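Local atomic coordinates of putative aldolase (Bacteroides vulgatus ATCC 8482, PDB entry 3DXI), a protein that is of unknown precise function but is a putative aldolase with a TIM-barrel fold related to the HMGL-like family. Residues D39-G44 / N70-K75; K75-L80 / V101-I106. All blocks are in the same frame, centred on the assembly; numbering follows the deposited sequence.

Interaction 1: residues D39-G44 / N70-K75; sequences DYLEVG and NISTKK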
ATOM      1  N   ASP A  39      -3.486 -16.338  15.519  1.00  9.27           N
ATOM      2  CA  ASP A  39      -4.046 -16.762  16.795  1.00  9.12           C
ATOM      3  C   ASP A  39      -5.560 -16.774  16.948  1.00  8.56           C
ATOM      4  O   ASP A  39      -6.109 -17.649  17.617  1.00  8.18           O
ATOM      5  CB  ASP A  39      -3.436 -15.893  17.887  1.00  8.74           C
ATOM      6  CG  ASP A  39      -1.930 -15.819  17.772  1.00  9.55           C
ATOM      7  OD1 ASP A  39      -1.269 -16.815  18.120  1.00 10.64           O
ATOM      8  OD2 ASP A  39      -1.414 -14.781  17.308  1.00  8.77           O
ATOM      9  N   TYR A  40      -6.217 -15.789  16.352  1.00  9.92           N
ATOM     10  CA  TYR A  40      -7.666 -15.652  16.423  1.00  9.04           C
ATOM     11  C   TYR A  40      -8.288 -15.593  15.041  1.00  9.93           C
ATOM     12  O   TYR A  40      -7.713 -15.026  14.108  1.00 10.20           O
ATOM     13  CB  TYR A  40      -8.041 -14.369  17.168  1.00  9.49           C
ATOM     14  CG  TYR A  40      -8.006 -14.479  18.669  1.00  7.58           C
ATOM     15  CD1 TYR A  40      -9.185 -14.578  19.403  1.00  9.92           C
ATOM     16  CD2 TYR A  40      -6.795 -14.474  19.360  1.00  8.02           C
ATOM     17  CE1 TYR A  40      -9.163 -14.664  20.791  1.00  8.91           C
ATOM     18  CE2 TYR A  40      -6.762 -14.564  20.748  1.00  8.47           C
ATOM     19  CZ  TYR A  40      -7.952 -14.659  21.456  1.00  7.48           C
ATOM     20  OH  TYR A  40      -7.929 -14.763  22.824  1.00  7.27           O
ATOM     21  N   LEU A  41      -9.476 -16.176  14.925  1.00  9.21           N
ATOM     22  CA  LEU A  41     -10.214 -16.183  13.676  1.00  9.39           C
ATOM     23  C   LEU A  41     -11.632 -15.704  13.970  1.00  9.72           C
ATOM     24  O   LEU A  41     -12.374 -16.369  14.690  1.00  9.92           O
ATOM     25  CB  LEU A  41     -10.279 -17.596  13.086  1.00  9.72           C
ATOM     26  CG  LEU A  41      -8.998 -18.424  12.943  1.00  9.66           C
ATOM     27  CD1 LEU A  41      -9.349 -19.769  12.331  1.00  8.64           C
ATOM     28  CD2 LEU A  41      -7.986 -17.690  12.075  1.00  9.71           C
ATOM     29  N   GLU A  42     -11.996 -14.541  13.437  1.00  7.20           N
ATOM     30  CA  GLU A  42     -13.342 -14.013  13.623  1.00  6.64           C
ATOM     31  C   GLU A  42     -14.062 -14.450  12.359  1.00  6.48           C
ATOM     32  O   GLU A  42     -13.896 -13.853  11.294  1.00  3.52           O
ATOM     33  CB  GLU A  42     -13.311 -12.497  13.728  1.00  7.31           C
ATOM     34  CG  GLU A  42     -14.656 -11.883  14.000  1.00  7.73           C
ATOM     35  CD  GLU A  42     -14.534 -10.414  14.282  1.00  9.80           C
ATOM     36  OE1 GLU A  42     -13.992  -9.697  13.413  1.00 12.33           O
ATOM     37  OE2 GLU A  42     -14.971  -9.977  15.370  1.00 11.37           O
ATOM     38  N   VAL A  43     -14.864 -15.499  12.496  1.00  6.92           N
ATOM     39  CA  VAL A  43     -15.554 -16.116  11.373  1.00  7.20           C
ATOM     40  C   VAL A  43     -16.892 -15.543  10.926  1.00  8.83           C
ATOM     41  O   VAL A  43     -17.387 -15.895   9.849  1.00  8.82           O
ATOM     42  CB  VAL A  43     -15.737 -17.617  11.649  1.00  6.88           C
ATOM     43  CG1 VAL A  43     -14.370 -18.262  11.915  1.00  7.28           C
ATOM     44  CG2 VAL A  43     -16.657 -17.814  12.848  1.00  5.81           C
ATOM     45  N   GLY A  44     -17.489 -14.675  11.735  1.00  8.79           N
ATOM     46  CA  GLY A  44     -18.766 -14.114  11.337  1.00  9.08           C
ATOM     47  C   GLY A  44     -19.521 -13.376  12.417  1.00  9.33           C
ATOM     48  O   GLY A  44     -19.000 -13.118  13.502  1.00 10.27           O
ATOM     49  N   ASN A  70     -14.401 -28.050  15.676  1.00 17.50           N
ATOM     50  CA  ASN A  70     -13.892 -29.405  15.580  1.00 17.92           C
ATOM     51  C   ASN A  70     -12.575 -29.490  14.810  1.00 16.39           C
ATOM     52  O   ASN A  70     -11.663 -30.218  15.205  1.00 16.57           O
ATOM     53  CB  ASN A  70     -14.941 -30.281  14.901  1.00 20.68           C
ATOM     54  CG  ASN A  70     -15.227 -31.544  15.669  1.00 24.45           C
ATOM     55  OD1 ASN A  70     -15.289 -31.536  16.903  1.00 24.56           O
ATOM     56  ND2 ASN A  70     -15.425 -32.643  14.944  1.00 27.31           N
ATOM     57  N   ILE A  71     -12.472 -28.735  13.720  1.00 14.13           N
ATOM     58  CA  ILE A  71     -11.274 -28.770  12.887  1.00 13.44           C
ATOM     59  C   ILE A  71     -10.248 -27.662  13.109  1.00 12.14           C
ATOM     60  O   ILE A  71      -9.110 -27.790  12.662  1.00 12.33           O
ATOM     61  CB  ILE A  71     -11.648 -28.806  11.383  1.00 15.17           C
ATOM     62  CG1 ILE A  71     -12.563 -27.630  11.034  1.00 15.58           C
ATOM     63  CG2 ILE A  71     -12.335 -30.128  11.054  1.00 16.01           C
ATOM     64  CD1 ILE A  71     -12.858 -27.492   9.548  1.00 18.35           C
ATOM     65  N   SER A  72     -10.634 -26.585  13.791  1.00 10.42           N
ATOM     66  CA  SER A  72      -9.698 -25.489  14.054  1.00 10.30           C
ATOM     67  C   SER A  72      -8.948 -25.660  15.379  1.00 10.18           C
ATOM     68  O   SER A  72      -9.530 -26.058  16.390  1.00  9.89           O
ATOM     69  CB  SER A  72     -10.436 -24.142  14.066  1.00 10.85           C
ATOM     70  OG  SER A  72      -9.561 -23.083  14.432  1.00 10.13           O
ATOM     71  N   THR A  73      -7.655 -25.350  15.365  1.00  9.76           N
ATOM     72  CA  THR A  73      -6.831 -25.431  16.570  1.00 10.30           C
ATOM     73  C   THR A  73      -6.594 -24.033  17.160  1.00 10.05           C
ATOM     74  O   THR A  73      -5.859 -23.877  18.136  1.00 10.01           O
ATOM     75  CB  THR A  73      -5.455 -26.056  16.271  1.00 11.01           C
ATOM     76  OG1 THR A  73      -4.736 -25.207  15.366  1.00 11.71           O
ATOM     77  CG2 THR A  73      -5.618 -27.441  15.649  1.00  8.51           C
ATOM     78  N   LYS A  74      -7.218 -23.019  16.569  1.00  9.69           N
ATOM     79  CA  LYS A  74      -7.053 -21.645  17.041  1.00 10.30           C
ATOM     80  C   LYS A  74      -8.282 -21.130  17.783  1.00 11.27           C
ATOM     81  O   LYS A  74      -9.296 -21.819  17.872  1.00 11.65           O
ATOM     82  CB  LYS A  74      -6.737 -20.729  15.857  1.00  9.96           C
ATOM     83  CG  LYS A  74      -5.581 -21.236  15.001  1.00  9.92           C
ATOM     84  CD  LYS A  74      -4.317 -21.443  15.836  1.00  7.68           C
ATOM     85  CE  LYS A  74      -3.131 -21.860  14.978  1.00  9.07           C
ATOM     86  NZ  LYS A  74      -2.809 -20.859  13.910  1.00  7.11           N
ATOM     87  N   LYS A  75      -8.187 -19.926  18.337  1.00 11.95           N
ATOM     88  CA  LYS A  75      -9.319 -19.352  19.047  1.00 12.34           C
ATOM     89  C   LYS A  75     -10.325 -18.793  18.043  1.00 12.81           C
ATOM     90  O   LYS A  75      -9.949 -18.255  17.000  1.00 11.75           O
ATOM     91  CB  LYS A  75      -8.849 -18.272  20.027  1.00 12.27           C
ATOM     92  CG  LYS A  75      -8.204 -18.858  21.292  1.00 14.29           C
ATOM     93  CD  LYS A  75      -7.847 -17.787  22.295  1.00 14.94           C
ATOM     94  CE  LYS A  75      -7.480 -18.382  23.642  1.00 17.58           C
ATOM     95  NZ  LYS A  75      -7.293 -17.324  24.677  1.00 15.61           N
TER
HETATM   96  O   HOH W   1      -1.573 -19.460  16.461  1.00 26.46           O
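Y40 and K75 pair as a parallel beta bridge, their CA atoms 4.8 Å apart: K75 N donates to D39 O at 3.2 Å, L41 N donates to K75 O at 3.0 Å, and Y40 CA adds a CA-H...O contact to the same K75 carbonyl. The side chains of Y40 and K75 leave the sheet on the same face and run side by side. K75 CB sits over one face of the phenol ring, 3.8 Å from its centroid and 16° off the normal, a CH-pi contact. Beyond CG the lysine is extended (chi2 -175°), which carries CD along the ring to CZ and brings NZ to a hydrogen bond with Y40 OH, 3.2 Å away. Both polar ends also meet E129, NZ in a salt bridge with OE2 and OH in a hydrogen bond with OE1, so one carboxylate holds the pair together. On the other face of the sheet, L41 CD1 approaches S72 OG at 3.9 Å. That hydroxyl accepts from K74 N, an ST turn in the loop that leaves helix 62-71 and leads into strand 75-81. K74 lays its CB against D39 O, and its ammonium bonds to the carbonyl oxygens of I38 and M33; a weak water bridge also links it to D39 OD1, while D39 OD2 accepts from I5 N. The contact thus joins the start of strand 40-45 to the start of strand 75-81 in the eight-stranded barrel, with strand 4-7 flanking 40-45 and helix 23-34 packed on L41 and S72.

Interaction 2: residues K75-L80 / V101-I106; sequences KIAIML and VDMIRI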
ATOM      1  N   LYS A  75      -8.187 -19.926  18.337  1.00 11.95           N
ATOM      2  CA  LYS A  75      -9.319 -19.352  19.047  1.00 12.34           C
ATOM      3  C   LYS A  75     -10.325 -18.793  18.043  1.00 12.81           C
ATOM      4  O   LYS A  75      -9.949 -18.255  17.000  1.00 11.75           O
ATOM      5  CB  LYS A  75      -8.849 -18.272  20.027  1.00 12.27           C
ATOM      6  CG  LYS A  75      -8.204 -18.858  21.292  1.00 14.29           C
ATOM      7  CD  LYS A  75      -7.847 -17.787  22.295  1.00 14.94           C
ATOM      8  CE  LYS A  75      -7.480 -18.382  23.642  1.00 17.58           C
ATOM      9  NZ  LYS A  75      -7.293 -17.324  24.677  1.00 15.61           N
ATOM     10  N   ILE A  76     -11.606 -18.937  18.358  1.00 11.34           N
ATOM     11  CA  ILE A  76     -12.669 -18.485  17.469  1.00 10.25           C
ATOM     12  C   ILE A  76     -13.459 -17.320  18.054  1.00 10.02           C
ATOM     13  O   ILE A  76     -13.765 -17.291  19.250  1.00 10.38           O
ATOM     14  CB  ILE A  76     -13.653 -19.644  17.168  1.00 10.76           C
ATOM     15  CG1 ILE A  76     -12.904 -20.823  16.546  1.00 11.37           C
ATOM     16  CG2 ILE A  76     -14.760 -19.168  16.237  1.00 11.87           C
ATOM     17  CD1 ILE A  76     -12.325 -20.530  15.185  1.00 13.70           C
ATOM     18  N   ALA A  77     -13.794 -16.364  17.200  1.00  8.33           N
ATOM     19  CA  ALA A  77     -14.562 -15.211  17.626  1.00  7.82           C
ATOM     20  C   ALA A  77     -15.683 -14.920  16.640  1.00  8.68           C
ATOM     21  O   ALA A  77     -15.617 -15.309  15.472  1.00  5.95           O
ATOM     22  CB  ALA A  77     -13.653 -13.990  17.736  1.00  7.58           C
ATOM     23  N   ILE A  78     -16.724 -14.256  17.131  1.00  7.36           N
ATOM     24  CA  ILE A  78     -17.825 -13.821  16.286  1.00  8.49           C
ATOM     25  C   ILE A  78     -18.039 -12.370  16.717  1.00  8.56           C
ATOM     26  O   ILE A  78     -17.586 -11.961  17.791  1.00  8.08           O
ATOM     27  CB  ILE A  78     -19.137 -14.649  16.491  1.00  9.90           C
ATOM     28  CG1 ILE A  78     -19.707 -14.434  17.893  1.00  9.41           C
ATOM     29  CG2 ILE A  78     -18.877 -16.125  16.184  1.00  9.77           C
ATOM     30  CD1 ILE A  78     -20.607 -13.216  18.004  1.00 11.05           C
HETATM   31  N   MSE A  79     -18.717 -11.591  15.887  1.00  8.36           N
HETATM   32  CA  MSE A  79     -18.950 -10.195  16.213  1.00  9.04           C
HETATM   33  C   MSE A  79     -20.428  -9.864  16.360  1.00 10.60           C
HETATM   34  O   MSE A  79     -21.284 -10.483  15.723  1.00  8.98           O
HETATM   35  CB  MSE A  79     -18.320  -9.306  15.132  1.00 11.12           C
HETATM   36  CG  MSE A  79     -18.655  -7.831  15.250  1.00 12.92           C
HETATM   37 SE   MSE A  79     -17.616  -6.735  14.037  1.00 22.56          SE
HETATM   38  CE  MSE A  79     -16.051  -6.503  15.160  1.00 15.19           C
ATOM     39  N   LEU A  80     -20.705  -8.886  17.218  1.00 10.35           N
ATOM     40  CA  LEU A  80     -22.055  -8.395  17.468  1.00 10.60           C
ATOM     41  C   LEU A  80     -22.036  -6.891  17.223  1.00 10.14           C
ATOM     42  O   LEU A  80     -21.096  -6.208  17.633  1.00 11.20           O
ATOM     43  CB  LEU A  80     -22.467  -8.624  18.923  1.00  9.74           C
ATOM     44  CG  LEU A  80     -22.708 -10.030  19.464  1.00 10.05           C
ATOM     45  CD1 LEU A  80     -23.031  -9.937  20.951  1.00  9.48           C
ATOM     46  CD2 LEU A  80     -23.855 -10.686  18.701  1.00  9.00           C
ATOM     47  N   VAL A 101     -17.363 -20.750  20.909  1.00 12.95           N
ATOM     48  CA  VAL A 101     -16.683 -19.509  20.558  1.00 12.41           C
ATOM     49  C   VAL A 101     -15.940 -18.956  21.763  1.00 11.87           C
ATOM     50  O   VAL A 101     -16.489 -18.886  22.864  1.00 12.07           O
ATOM     51  CB  VAL A 101     -17.696 -18.468  20.035  1.00 11.84           C
ATOM     52  CG1 VAL A 101     -17.023 -17.098  19.860  1.00 11.08           C
ATOM     53  CG2 VAL A 101     -18.271 -18.956  18.707  1.00  9.79           C
ATOM     54  N   ASP A 102     -14.688 -18.565  21.541  1.00 10.91           N
ATOM     55  CA  ASP A 102     -13.833 -18.036  22.593  1.00 11.03           C
ATOM     56  C   ASP A 102     -14.073 -16.579  22.924  1.00 10.33           C
ATOM     57  O   ASP A 102     -14.177 -16.206  24.094  1.00 10.38           O
ATOM     58  CB  ASP A 102     -12.369 -18.220  22.196  1.00 11.49           C
ATOM     59  CG  ASP A 102     -12.014 -19.672  21.983  1.00 14.21           C
ATOM     60  OD1 ASP A 102     -11.913 -20.403  22.993  1.00 15.74           O
ATOM     61  OD2 ASP A 102     -11.856 -20.087  20.811  1.00 12.68           O
HETATM   62  N   MSE A 103     -14.171 -15.757  21.887  1.00 11.12           N
HETATM   63  CA  MSE A 103     -14.352 -14.329  22.080  1.00 11.37           C
HETATM   64  C   MSE A 103     -15.510 -13.720  21.314  1.00 10.99           C
HETATM   65  O   MSE A 103     -15.802 -14.101  20.179  1.00 10.80           O
HETATM   66  CB  MSE A 103     -13.070 -13.600  21.687  1.00 12.42           C
HETATM   67  CG  MSE A 103     -13.169 -12.086  21.755  1.00 15.77           C
HETATM   68 SE   MSE A 103     -11.579 -11.247  21.018  1.00 21.73          SE
HETATM   69  CE  MSE A 103     -10.452 -11.309  22.607  1.00 16.17           C
ATOM     70  N   ILE A 104     -16.163 -12.762  21.961  1.00  9.54           N
ATOM     71  CA  ILE A 104     -17.274 -12.041  21.374  1.00  9.63           C
ATOM     72  C   ILE A 104     -16.776 -10.617  21.184  1.00  9.67           C
ATOM     73  O   ILE A 104     -16.467  -9.929  22.159  1.00  8.06           O
ATOM     74  CB  ILE A 104     -18.495 -12.004  22.320  1.00  9.34           C
ATOM     75  CG1 ILE A 104     -18.899 -13.426  22.726  1.00  9.95           C
ATOM     76  CG2 ILE A 104     -19.648 -11.280  21.639  1.00 11.79           C
ATOM     77  CD1 ILE A 104     -19.275 -14.339  21.561  1.00  7.99           C
ATOM     78  N   ARG A 105     -16.657 -10.183  19.934  1.00  9.46           N
ATOM     79  CA  ARG A 105     -16.210  -8.822  19.673  1.00  9.67           C
ATOM     80  C   ARG A 105     -17.441  -7.974  19.427  1.00  9.84           C
ATOM     81  O   ARG A 105     -18.409  -8.438  18.831  1.00  9.99           O
ATOM     82  CB  ARG A 105     -15.299  -8.763  18.459  1.00  9.20           C
ATOM     83  CG  ARG A 105     -14.013  -9.531  18.617  1.00 10.79           C
ATOM     84  CD  ARG A 105     -13.242  -9.425  17.331  1.00 14.15           C
ATOM     85  NE  ARG A 105     -12.130  -8.506  17.427  1.00 11.69           N
ATOM     86  CZ  ARG A 105     -11.515  -7.970  16.381  1.00 10.05           C
ATOM     87  NH1 ARG A 105     -11.912  -8.245  15.146  1.00 12.25           N
ATOM     88  NH2 ARG A 105     -10.464  -7.200  16.577  1.00 12.55           N
ATOM     89  N   ILE A 106     -17.394  -6.732  19.890  1.00 10.51           N
ATOM     90  CA  ILE A 106     -18.515  -5.814  19.743  1.00 12.48           C
ATOM     91  C   ILE A 106     -18.134  -4.621  18.877  1.00 11.85           C
ATOM     92  O   ILE A 106     -17.166  -3.925  19.177  1.00 13.85           O
ATOM     93  CB  ILE A 106     -18.960  -5.297  21.128  1.00 13.28           C
ATOM     94  CG1 ILE A 106     -19.172  -6.490  22.072  1.00 14.59           C
ATOM     95  CG2 ILE A 106     -20.231  -4.474  20.998  1.00 13.77           C
ATOM     96  CD1 ILE A 106     -19.414  -6.112  23.524  1.00 13.08           C
TER
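The guanidinium of R105 has M79 CE approaching obliquely, while the carboxylate of D102 presents OD2 to the backbone N of I76. These groups belong to a beta-alpha-beta unit of a TIM barrel, in which helix 90-94 lies between the neighbouring parallel strands 75-81 and 103-108; the axes of segments 75-80 and 103-106 come within 4.6 Å of each other, at an angle of 30°. R105 turns its polar end from M79 to salt bridges with D216 and E42, across the barrel's inner side. M79 CE comes to 4.1 Å from R105 CB, because the selenomethionine chain runs extended and then bends at its last torsion (chi3 -86°). A77, M103, M79 and R105 point to the same side of the sheet, where A77 CB meets M103 CB. The face with I78, I104, L80 and I106 is wholly aliphatic here. I78 and I104 lie side by side, CG1 to CD1 at 3.7 Å, and I104 CG2 touches L80 CD1; L93 and L94 of helix 90-94 cover L80, and L94 also touches I104. V101 contributes from before strand 103-108: the V101 and I78 side chains cross at about a right angle, CG2 against CG2. Between the strands, I78 N bonds to M103 O, R105 N to I78 O and L80 N to R105 O, the last at 2.8 Å. At the opening end, I76 O takes two donors, D102 N and M103 N. OD2 of D102, also salt-bridged to R69, receives I76 N through its anti lone pair at 2.7 Å and 166°, a nearly straight bond.

How the interactions relate
Interaction 1 and interaction 2 share K75 and follow one another in the chain, their centres about 10 Å apart on the same side of the chain's centre. Strand 75-81 is the common element: one edge faces 40-45 and the other faces 103-108. The first pairing continues past K75, since A77 N lies 2.9 Å from L41 O and M79 N 2.8 Å from G44 O, both probable hydrogen bonds. Side chains join the two contacts as well: E42 OE2 packs 3.4 Å from M79 CB, and E42 OE1 of interaction 1 is salt-bridged to R105 NH1 of interaction 2. The two are consecutive strand pairings of one barrel wall.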